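PDB 1O12: N-acetylglucosamine-6-phosphate deacetylase from Thermotoga maritima, which probably removes the acetyl group from N-acetylglucosamine 6-phosphate, using one divalent metal cation per subunit, as part of carbohydrate metabolism. Local coordinates for residues 26-34 / 42-53; 58-69 / 263-274. All blocks are in the same frame, centred on the assembly; numbering follows the deposited sequence.

Interaction 1. Residues 26-34 / 42-53; sequences GEFTGDVEI and VEKRECIPRGVL
The beta hairpin of strands 26-35 and 38-44, in the small beta domain that NagA enzymes carry beside their TIM barrel, pairs Asp31 with Glu43 through two backbone bonds: Glu43 N gives to Asp31 O at 2.8 Å, and Asp31 N gives to Glu43 O. Non-hydrogen-bonded pairs flank it, Gly30 with Lys44 and Val32 with Val42. Glycine suits the first of these, because a side chain at Gly30 would drive into the carbonyl oxygen of Glu43. As the second strand runs out, Arg45 N still reaches Thr29 O at 2.9 Å, and the hydroxyl of Thr29 answers by donating to Arg45 O over a short 2.5 Å. Its OG1 can do so because it sits between its own backbone N and carbonyl carbon (chi1 62°), facing the departing chain.

Asp31 and Arg45 form the salt bridge across the contact, their flat groups steeply tilted. Arg45 NH2 lies 2.9 Å from Asp31 OD1, in a hydrogen bond that is weak, with carboxylate and guanidinium planes 80° apart, so that Asp31 OD2 hangs over one guanidinium face near its rim. That second oxygen accepts from the backbone N of Lys17, which gives the carboxylate a second hold, from the junction between strands 14-16 and 18-22. Apolar contacts complete the example. Phe28 offers the edge of its ring to CG1 of Val42, with CZ 4.1 Å away. Further along, the returning chain brings Leu53 back over the hairpin, where its CD2 packs on CG2 of Val32 at 3.7 Å.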
loop_
_atom_site.group_PDB
_atom_site.type_symbol
_atom_site.label_atom_id
_atom_site.label_comp_id
_atom_site.label_asym_id
_atom_site.label_seq_id
_atom_site.Cartn_x
_atom_site.Cartn_y
_atom_site.Cartn_z
ATOM N N GLY A 26 14.919 -13.468 18.603
ATOM C CA GLY A 26 15.764 -13.667 17.430
ATOM C C GLY A 26 16.146 -15.118 17.187
ATOM O O GLY A 26 15.566 -16.032 17.794
ATOM N N GLU A 27 17.110 -15.332 16.292
ATOM C CA GLU A 27 17.565 -16.673 15.961
ATOM C C GLU A 27 19.006 -16.906 16.399
ATOM O O GLU A 27 19.844 -16.044 16.247
ATOM C CB GLU A 27 17.424 -16.921 14.467
ATOM C CG GLU A 27 17.905 -15.775 13.661
ATOM C CD GLU A 27 17.358 -15.808 12.273
ATOM O OE1 GLU A 27 17.917 -16.548 11.442
ATOM O OE2 GLU A 27 16.351 -15.110 12.025
ATOM N N PHE A 28 19.282 -18.090 16.939
ATOM C CA PHE A 28 20.622 -18.390 17.424
ATOM C C PHE A 28 20.826 -19.873 17.696
ATOM O O PHE A 28 19.869 -20.597 17.978
ATOM C CB PHE A 28 20.863 -17.586 18.693
ATOM C CG PHE A 28 19.784 -17.746 19.719
ATOM C CD1 PHE A 28 19.737 -18.878 20.530
ATOM C CD2 PHE A 28 18.797 -16.770 19.864
ATOM C CE1 PHE A 28 18.721 -19.039 21.471
ATOM C CE2 PHE A 28 17.772 -16.922 20.808
ATOM C CZ PHE A 28 17.734 -18.057 21.609
ATOM N N THR A 29 22.071 -20.327 17.601
ATOM C CA THR A 29 22.368 -21.733 17.851
ATOM C C THR A 29 22.342 -21.988 19.341
ATOM O O THR A 29 22.717 -21.126 20.141
ATOM C CB THR A 29 23.745 -22.141 17.319
ATOM O OG1 THR A 29 24.762 -21.388 17.996
ATOM C CG2 THR A 29 23.832 -21.888 15.834
ATOM N N GLY A 30 21.888 -23.175 19.708
ATOM C CA GLY A 30 21.802 -23.538 21.114
ATOM C C GLY A 30 21.045 -24.846 21.331
ATOM O O GLY A 30 20.910 -25.670 20.414
ATOM N N ASP A 31 20.552 -25.041 22.550
ATOM C CA ASP A 31 19.809 -26.248 22.907
ATOM C C ASP A 31 18.540 -25.811 23.638
ATOM O O ASP A 31 18.529 -24.757 24.302
ATOM C CB ASP A 31 20.648 -27.153 23.834
ATOM C CG ASP A 31 22.031 -27.500 23.253
ATOM O OD1 ASP A 31 22.919 -27.963 24.024
ATOM O OD2 ASP A 31 22.244 -27.315 22.034
ATOM N N VAL A 32 17.472 -26.601 23.486
ATOM C CA VAL A 32 16.198 -26.315 24.141
ATOM C C VAL A 32 15.841 -27.520 25.015
ATOM O O VAL A 32 15.963 -28.676 24.596
ATOM C CB VAL A 32 15.041 -26.033 23.117
ATOM C CG1 VAL A 32 13.717 -25.801 23.866
ATOM C CG2 VAL A 32 15.363 -24.824 22.263
ATOM N N GLU A 33 15.407 -27.227 26.234
ATOM C CA GLU A 33 15.054 -28.244 27.208
ATOM C C GLU A 33 13.561 -28.257 27.502
ATOM O O GLU A 33 12.979 -27.246 27.908
ATOM C CB GLU A 33 15.822 -27.989 28.493
ATOM C CG GLU A 33 16.258 -29.236 29.228
ATOM C CD GLU A 33 17.235 -28.903 30.356
ATOM O OE1 GLU A 33 16.814 -28.241 31.346
ATOM O OE2 GLU A 33 18.427 -29.291 30.245
ATOM N N ILE A 34 12.974 -29.434 27.313
ATOM C CA ILE A 34 11.551 -29.683 27.506
ATOM C C ILE A 34 11.251 -30.624 28.666
ATOM O O ILE A 34 11.741 -31.755 28.703
ATOM C CB ILE A 34 10.962 -30.307 26.257
ATOM C CG1 ILE A 34 11.335 -29.450 25.040
ATOM C CG2 ILE A 34 9.476 -30.461 26.426
ATOM C CD1 ILE A 34 10.813 -29.982 23.741
ATOM N N VAL A 42 16.368 -22.620 27.581
ATOM C CA VAL A 42 16.779 -22.251 26.235
ATOM C C VAL A 42 18.221 -21.770 26.380
ATOM O O VAL A 42 18.457 -20.662 26.880
ATOM C CB VAL A 42 15.907 -21.106 25.683
ATOM C CG1 VAL A 42 16.274 -20.816 24.256
ATOM C CG2 VAL A 42 14.459 -21.476 25.768
ATOM N N GLU A 43 19.184 -22.593 25.971
ATOM C CA GLU A 43 20.587 -22.201 26.100
ATOM C C GLU A 43 21.314 -21.854 24.803
ATOM O O GLU A 43 21.548 -22.717 23.954
ATOM C CB GLU A 43 21.379 -23.286 26.814
ATOM C CG GLU A 43 22.841 -22.917 26.987
ATOM C CD GLU A 43 23.643 -24.012 27.673
ATOM O OE1 GLU A 43 23.199 -24.480 28.757
ATOM O OE2 GLU A 43 24.714 -24.396 27.129
ATOM N N LYS A 44 21.689 -20.583 24.680
ATOM C CA LYS A 44 22.408 -20.078 23.519
ATOM C C LYS A 44 23.808 -20.667 23.602
ATOM O O LYS A 44 24.528 -20.416 24.548
ATOM C CB LYS A 44 22.463 -18.546 23.580
ATOM C CG LYS A 44 23.249 -17.880 22.455
ATOM C CD LYS A 44 23.510 -16.381 22.732
ATOM C CE LYS A 44 24.529 -15.763 21.738
ATOM N NZ LYS A 44 24.806 -14.312 22.007
ATOM N N ARG A 45 24.177 -21.474 22.620
ATOM C CA ARG A 45 25.492 -22.092 22.602
ATOM C C ARG A 45 26.077 -21.962 21.196
ATOM O O ARG A 45 25.455 -22.393 20.234
ATOM C CB ARG A 45 25.393 -23.579 22.970
ATOM C CG ARG A 45 26.763 -24.243 23.157
ATOM C CD ARG A 45 26.901 -25.601 22.439
ATOM N NE ARG A 45 26.232 -26.696 23.135
ATOM C CZ ARG A 45 26.205 -27.949 22.696
ATOM N NH1 ARG A 45 26.813 -28.274 21.564
ATOM N NH2 ARG A 45 25.555 -28.873 23.390
ATOM N N GLU A 46 27.269 -21.380 21.075
ATOM C CA GLU A 46 27.891 -21.215 19.757
ATOM C C GLU A 46 28.530 -22.501 19.277
ATOM O O GLU A 46 29.535 -22.947 19.828
ATOM C CB GLU A 46 28.936 -20.082 19.768
ATOM C CG GLU A 46 28.317 -18.676 19.938
ATOM C CD GLU A 46 29.286 -17.541 19.591
ATOM O OE1 GLU A 46 29.752 -17.496 18.427
ATOM O OE2 GLU A 46 29.573 -16.694 20.481
ATOM N N CYS A 47 27.922 -23.083 18.243
ATOM C CA CYS A 47 28.370 -24.333 17.629
ATOM C C CYS A 47 27.775 -24.354 16.225
ATOM O O CYS A 47 27.237 -23.336 15.780
ATOM C CB CYS A 47 27.848 -25.524 18.426
ATOM S SG CYS A 47 26.030 -25.561 18.530
ATOM N N ILE A 48 27.864 -25.495 15.536
ATOM C CA ILE A 48 27.323 -25.637 14.172
ATOM C C ILE A 48 25.977 -26.359 14.211
ATOM O O ILE A 48 25.893 -27.520 14.613
ATOM C CB ILE A 48 28.307 -26.419 13.226
ATOM C CG1 ILE A 48 29.015 -27.547 13.995
ATOM C CG2 ILE A 48 29.326 -25.460 12.619
ATOM C CD1 ILE A 48 30.157 -28.225 13.223
ATOM N N PRO A 49 24.907 -25.672 13.785
ATOM C CA PRO A 49 23.513 -26.132 13.735
ATOM C C PRO A 49 23.181 -27.405 12.973
ATOM O O PRO A 49 23.705 -27.663 11.896
ATOM C CB PRO A 49 22.774 -24.932 13.170
ATOM C CG PRO A 49 23.600 -23.785 13.620
ATOM C CD PRO A 49 25.001 -24.262 13.378
ATOM N N ARG A 50 22.263 -28.170 13.563
ATOM C CA ARG A 50 21.765 -29.457 13.069
ATOM C C ARG A 50 20.561 -29.249 12.136
ATOM O O ARG A 50 20.368 -29.975 11.159
ATOM C CB ARG A 50 21.349 -30.321 14.290
ATOM C CG ARG A 50 20.919 -31.784 14.006
ATOM C CD ARG A 50 19.573 -32.217 14.696
ATOM N NE ARG A 50 19.578 -32.198 16.170
ATOM C CZ ARG A 50 18.879 -33.041 16.935
ATOM N NH1 ARG A 50 18.115 -33.984 16.374
ATOM N NH2 ARG A 50 18.938 -32.949 18.263
ATOM N N GLY A 51 19.746 -28.261 12.466
ATOM C CA GLY A 51 18.567 -27.951 11.686
ATOM C C GLY A 51 17.943 -26.702 12.292
ATOM O O GLY A 51 18.584 -25.986 13.088
ATOM N N VAL A 52 16.703 -26.419 11.920
ATOM C CA VAL A 52 16.028 -25.244 12.454
ATOM C C VAL A 52 14.933 -25.695 13.393
ATOM O O VAL A 52 14.281 -26.702 13.147
ATOM C CB VAL A 52 15.394 -24.378 11.315
ATOM C CG1 VAL A 52 14.816 -23.094 11.892
ATOM C CG2 VAL A 52 16.430 -24.071 10.254
ATOM N N LEU A 53 14.751 -24.961 14.480
ATOM C CA LEU A 53 13.697 -25.275 15.449
ATOM C C LEU A 53 12.852 -24.013 15.558
ATOM O O LEU A 53 13.381 -22.930 15.845
ATOM C CB LEU A 53 14.275 -25.598 16.818
ATOM C CG LEU A 53 13.258 -26.224 17.780
ATOM C CD1 LEU A 53 13.050 -27.668 17.382
ATOM C CD2 LEU A 53 13.743 -26.162 19.245
#

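Interaction 2. Residues 58-69 / 263-274; sequences VDPHIHGVVGAD and VLVTDSISAAGL
Asp59 OD1 is gripped by two backbone N-H groups from opposite faces of its carboxylate: Thr266 N at 3.3 Å, on the syn side, and His61 N at 3.1 Å, in an Asx turn. The site lies at the seam of the amidohydrolase TIM barrel, where the ends of the first and last strands, 52-59 and 262-265, come together. An alanine here would remove OD1 and would probably leave the N-H groups of His61 and Thr266 without this shared acceptor, freeing the turn to shift.

That turn leads into the His-x-His motif of the family. Asp267, the predicted proton donor/acceptor, gives its backbone N to His61 O at 2.7 Å, while its OD1 receives NE2 of His63 at 2.9 Å. This donor reaches the anti side of the carboxylate, 35° out of its plane, yet OD1 stays almost within the His63 ring plane. The same carboxylate lies over one face of the His61 ring, toward its rim; the ring nitrogens bond to Glu237 and to the iron ligand Glu127.

Farther along, Ser268 O takes both His63 N and Gly64 N, and chi1 of 171° swings the Ser268 hydroxyl away from its own N and toward Gly64 O, to which it donates at 3.0 Å. The type I' turn from Val65 to Ala68 then docks by backbone bonds: Val66 N reaches Ala272 O, and Gly67 N meets Ser270 O at 2.8 Å, nearly straight at 168°.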
loop_
_atom_site.group_PDB
_atom_site.type_symbol
_atom_site.label_atom_id
_atom_site.label_comp_id
_atom_site.label_asym_id
_atom_site.label_seq_id
_atom_site.Cartn_x
_atom_site.Cartn_y
_atom_site.Cartn_z
ATOM N N VAL A 58 0.722 -22.434 13.375
ATOM C CA VAL A 58 -0.662 -22.229 13.724
ATOM C C VAL A 58 -1.472 -21.872 12.468
ATOM O O VAL A 58 -1.166 -20.879 11.788
ATOM C CB VAL A 58 -0.784 -21.080 14.761
ATOM C CG1 VAL A 58 -2.258 -20.857 15.097
ATOM C CG2 VAL A 58 0.058 -21.410 16.039
ATOM N N ASP A 59 -2.502 -22.668 12.153
ATOM C CA ASP A 59 -3.328 -22.399 10.978
ATOM C C ASP A 59 -4.734 -22.090 11.471
ATOM O O ASP A 59 -5.492 -22.989 11.806
ATOM C CB ASP A 59 -3.371 -23.598 10.019
ATOM C CG ASP A 59 -3.898 -23.210 8.638
ATOM O OD1 ASP A 59 -4.455 -22.102 8.534
ATOM O OD2 ASP A 59 -3.773 -23.990 7.667
ATOM N N PRO A 60 -5.103 -20.798 11.489
ATOM C CA PRO A 60 -6.428 -20.392 11.958
ATOM C C PRO A 60 -7.480 -20.433 10.882
ATOM O O PRO A 60 -8.636 -20.087 11.129
ATOM C CB PRO A 60 -6.175 -18.976 12.455
ATOM C CG PRO A 60 -5.203 -18.446 11.404
ATOM C CD PRO A 60 -4.253 -19.615 11.204
ATOM N N HIS A 61 -7.086 -20.865 9.688
ATOM C CA HIS A 61 -8.015 -20.886 8.569
ATOM C C HIS A 61 -7.765 -22.042 7.614
ATOM O O HIS A 61 -6.997 -21.900 6.665
ATOM C CB HIS A 61 -7.912 -19.561 7.801
ATOM C CG HIS A 61 -9.062 -19.304 6.888
ATOM N ND1 HIS A 61 -9.320 -18.064 6.346
ATOM C CD2 HIS A 61 -10.031 -20.125 6.417
ATOM C CE1 HIS A 61 -10.395 -18.129 5.581
ATOM N NE2 HIS A 61 -10.847 -19.368 5.609
ATOM N N ILE A 62 -8.408 -23.180 7.872
ATOM C CA ILE A 62 -8.297 -24.364 7.018
ATOM C C ILE A 62 -9.623 -25.140 7.086
ATOM O O ILE A 62 -10.088 -25.477 8.174
ATOM C CB ILE A 62 -7.107 -25.296 7.451
ATOM C CG1 ILE A 62 -7.181 -26.637 6.709
ATOM C CG2 ILE A 62 -7.109 -25.519 8.941
ATOM C CD1 ILE A 62 -5.998 -27.567 6.999
ATOM N N HIS A 63 -10.202 -25.437 5.923
ATOM C CA HIS A 63 -11.479 -26.153 5.819
ATOM C C HIS A 63 -11.345 -27.674 5.923
ATOM O O HIS A 63 -12.113 -28.338 6.605
ATOM C CB HIS A 63 -12.143 -25.800 4.475
ATOM C CG HIS A 63 -12.295 -24.331 4.258
ATOM N ND1 HIS A 63 -13.311 -23.601 4.829
ATOM C CD2 HIS A 63 -11.492 -23.431 3.636
ATOM C CE1 HIS A 63 -13.129 -22.316 4.575
ATOM N NE2 HIS A 63 -12.030 -22.186 3.855
ATOM N N GLY A 64 -10.353 -28.208 5.216
ATOM C CA GLY A 64 -10.128 -29.632 5.182
ATOM C C GLY A 64 -8.817 -29.844 4.471
ATOM O O GLY A 64 -8.183 -28.872 4.036
ATOM N N VAL A 65 -8.395 -31.104 4.368
ATOM C CA VAL A 65 -7.139 -31.439 3.716
ATOM C C VAL A 65 -7.082 -32.971 3.575
ATOM O O VAL A 65 -7.599 -33.682 4.432
ATOM C CB VAL A 65 -5.924 -30.889 4.557
ATOM C CG1 VAL A 65 -5.926 -31.493 5.959
ATOM C CG2 VAL A 65 -4.614 -31.199 3.862
ATOM N N VAL A 66 -6.478 -33.464 2.488
ATOM C CA VAL A 66 -6.341 -34.911 2.198
ATOM C C VAL A 66 -7.605 -35.770 2.438
ATOM O O VAL A 66 -7.542 -36.864 3.014
ATOM C CB VAL A 66 -5.128 -35.544 2.982
ATOM C CG1 VAL A 66 -3.806 -35.088 2.386
ATOM C CG2 VAL A 66 -5.170 -35.137 4.446
ATOM N N GLY A 67 -8.749 -35.255 1.999
ATOM C CA GLY A 67 -9.994 -35.961 2.150
ATOM C C GLY A 67 -10.836 -35.587 3.345
ATOM O O GLY A 67 -12.028 -35.858 3.343
ATOM N N ALA A 68 -10.249 -34.968 4.367
ATOM C CA ALA A 68 -11.006 -34.597 5.576
ATOM C C ALA A 68 -11.584 -33.188 5.504
ATOM O O ALA A 68 -10.908 -32.267 5.060
ATOM C CB ALA A 68 -10.106 -34.718 6.786
ATOM N N ASP A 69 -12.830 -33.014 5.928
ATOM C CA ASP A 69 -13.464 -31.698 5.908
ATOM C C ASP A 69 -13.955 -31.370 7.299
ATOM O O ASP A 69 -14.143 -32.246 8.140
ATOM C CB ASP A 69 -14.724 -31.636 5.037
ATOM C CG ASP A 69 -14.666 -32.523 3.827
ATOM O OD1 ASP A 69 -14.627 -31.961 2.698
ATOM O OD2 ASP A 69 -14.685 -33.775 3.997
ATOM N N VAL A 263 -0.538 -12.757 8.936
ATOM C CA VAL A 263 -0.827 -14.045 9.525
ATOM C C VAL A 263 -0.879 -15.086 8.429
ATOM O O VAL A 263 -1.741 -15.019 7.548
ATOM C CB VAL A 263 -2.160 -13.997 10.265
ATOM C CG1 VAL A 263 -2.771 -15.396 10.384
ATOM C CG2 VAL A 263 -1.930 -13.444 11.635
ATOM N N LEU A 264 0.036 -16.047 8.447
ATOM C CA LEU A 264 0.003 -17.064 7.389
ATOM C C LEU A 264 -1.227 -17.934 7.599
ATOM O O LEU A 264 -1.634 -18.198 8.731
ATOM C CB LEU A 264 1.283 -17.892 7.393
ATOM C CG LEU A 264 2.205 -17.652 6.196
ATOM C CD1 LEU A 264 2.111 -16.225 5.735
ATOM C CD2 LEU A 264 3.636 -18.010 6.537
ATOM N N VAL A 265 -1.815 -18.388 6.510
ATOM C CA VAL A 265 -3.029 -19.183 6.580
ATOM C C VAL A 265 -3.005 -20.147 5.378
ATOM O O VAL A 265 -2.327 -19.899 4.378
ATOM C CB VAL A 265 -4.249 -18.192 6.520
ATOM C CG1 VAL A 265 -5.229 -18.611 5.504
ATOM C CG2 VAL A 265 -4.878 -18.030 7.903
ATOM N N THR A 266 -3.756 -21.230 5.451
ATOM C CA THR A 266 -3.763 -22.173 4.360
ATOM C C THR A 266 -5.026 -22.068 3.488
ATOM O O THR A 266 -4.922 -22.060 2.258
ATOM C CB THR A 266 -3.565 -23.609 4.942
ATOM O OG1 THR A 266 -2.620 -24.330 4.147
ATOM C CG2 THR A 266 -4.868 -24.358 5.039
ATOM N N ASP A 267 -6.202 -21.944 4.115
ATOM C CA ASP A 267 -7.488 -21.858 3.411
ATOM C C ASP A 267 -7.608 -23.107 2.546
ATOM O O ASP A 267 -8.259 -23.124 1.505
ATOM C CB ASP A 267 -7.562 -20.583 2.548
ATOM C CG ASP A 267 -8.996 -20.297 1.987
ATOM O OD1 ASP A 267 -10.015 -20.378 2.727
ATOM O OD2 ASP A 267 -9.097 -19.954 0.785
ATOM N N SER A 268 -6.951 -24.154 3.005
ATOM C CA SER A 268 -6.930 -25.436 2.345
ATOM C C SER A 268 -8.298 -26.131 2.381
ATOM O O SER A 268 -9.103 -25.928 3.301
ATOM C CB SER A 268 -5.880 -26.302 3.047
ATOM O OG SER A 268 -5.883 -27.649 2.640
ATOM N N ILE A 269 -8.574 -26.937 1.368
ATOM C CA ILE A 269 -9.820 -27.692 1.360
ATOM C C ILE A 269 -9.476 -29.186 1.326
ATOM O O ILE A 269 -8.309 -29.545 1.173
ATOM C CB ILE A 269 -10.709 -27.318 0.161
ATOM C CG1 ILE A 269 -9.984 -27.608 -1.153
ATOM C CG2 ILE A 269 -11.112 -25.860 0.278
ATOM C CD1 ILE A 269 -10.788 -27.209 -2.388
ATOM N N SER A 270 -10.480 -30.040 1.503
ATOM C CA SER A 270 -10.305 -31.495 1.482
ATOM C C SER A 270 -9.478 -32.002 0.294
ATOM O O SER A 270 -8.701 -32.940 0.427
ATOM C CB SER A 270 -11.674 -32.175 1.456
ATOM O OG SER A 270 -12.435 -31.722 0.341
ATOM N N ALA A 271 -9.642 -31.374 -0.864
ATOM C CA ALA A 271 -8.919 -31.768 -2.066
ATOM C C ALA A 271 -7.396 -31.670 -1.959
ATOM O O ALA A 271 -6.680 -32.343 -2.699
ATOM C CB ALA A 271 -9.397 -30.927 -3.251
ATOM N N ALA A 272 -6.888 -30.836 -1.056
ATOM C CA ALA A 272 -5.451 -30.671 -0.935
ATOM C C ALA A 272 -4.771 -32.009 -0.722
ATOM O O ALA A 272 -5.163 -32.779 0.149
ATOM C CB ALA A 272 -5.129 -29.726 0.202
ATOM N N GLY A 273 -3.756 -32.285 -1.537
ATOM C CA GLY A 273 -3.031 -33.541 -1.436
ATOM C C GLY A 273 -3.684 -34.678 -2.218
ATOM O O GLY A 273 -3.289 -35.836 -2.064
ATOM N N LEU A 274 -4.685 -34.365 -3.040
ATOM C CA LEU A 274 -5.361 -35.382 -3.838
ATOM C C LEU A 274 -5.257 -35.035 -5.327
ATOM O O LEU A 274 -5.091 -33.866 -5.680
ATOM C CB LEU A 274 -6.829 -35.477 -3.441
ATOM C CG LEU A 274 -7.097 -35.766 -1.966
ATOM C CD1 LEU A 274 -8.591 -35.987 -1.737
ATOM C CD2 LEU A 274 -6.309 -36.987 -1.533
HETATM O O HOH W 1 -0.504 -18.200 11.427
#

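Strand 52-59 joins the two examples. Interaction 1 ends on its first residues, in the small beta domain, and interaction 2 begins on its last, within the barrel, so along the chain the first contact closes before the second opens. Their centres lie about 31 Å apart and their nearest atoms about 12 Å, so neither touches the other. Interaction 1 brings together neighbours in sequence at the periphery, its centre about 27 Å from that of the chain and away from the annotated sites. Interaction 2 spans almost two hundred residues, joining the first and last barrel strands near the centre and beside the iron. One strand thus carries the chain from the accessory domain into the metal-binding barrel.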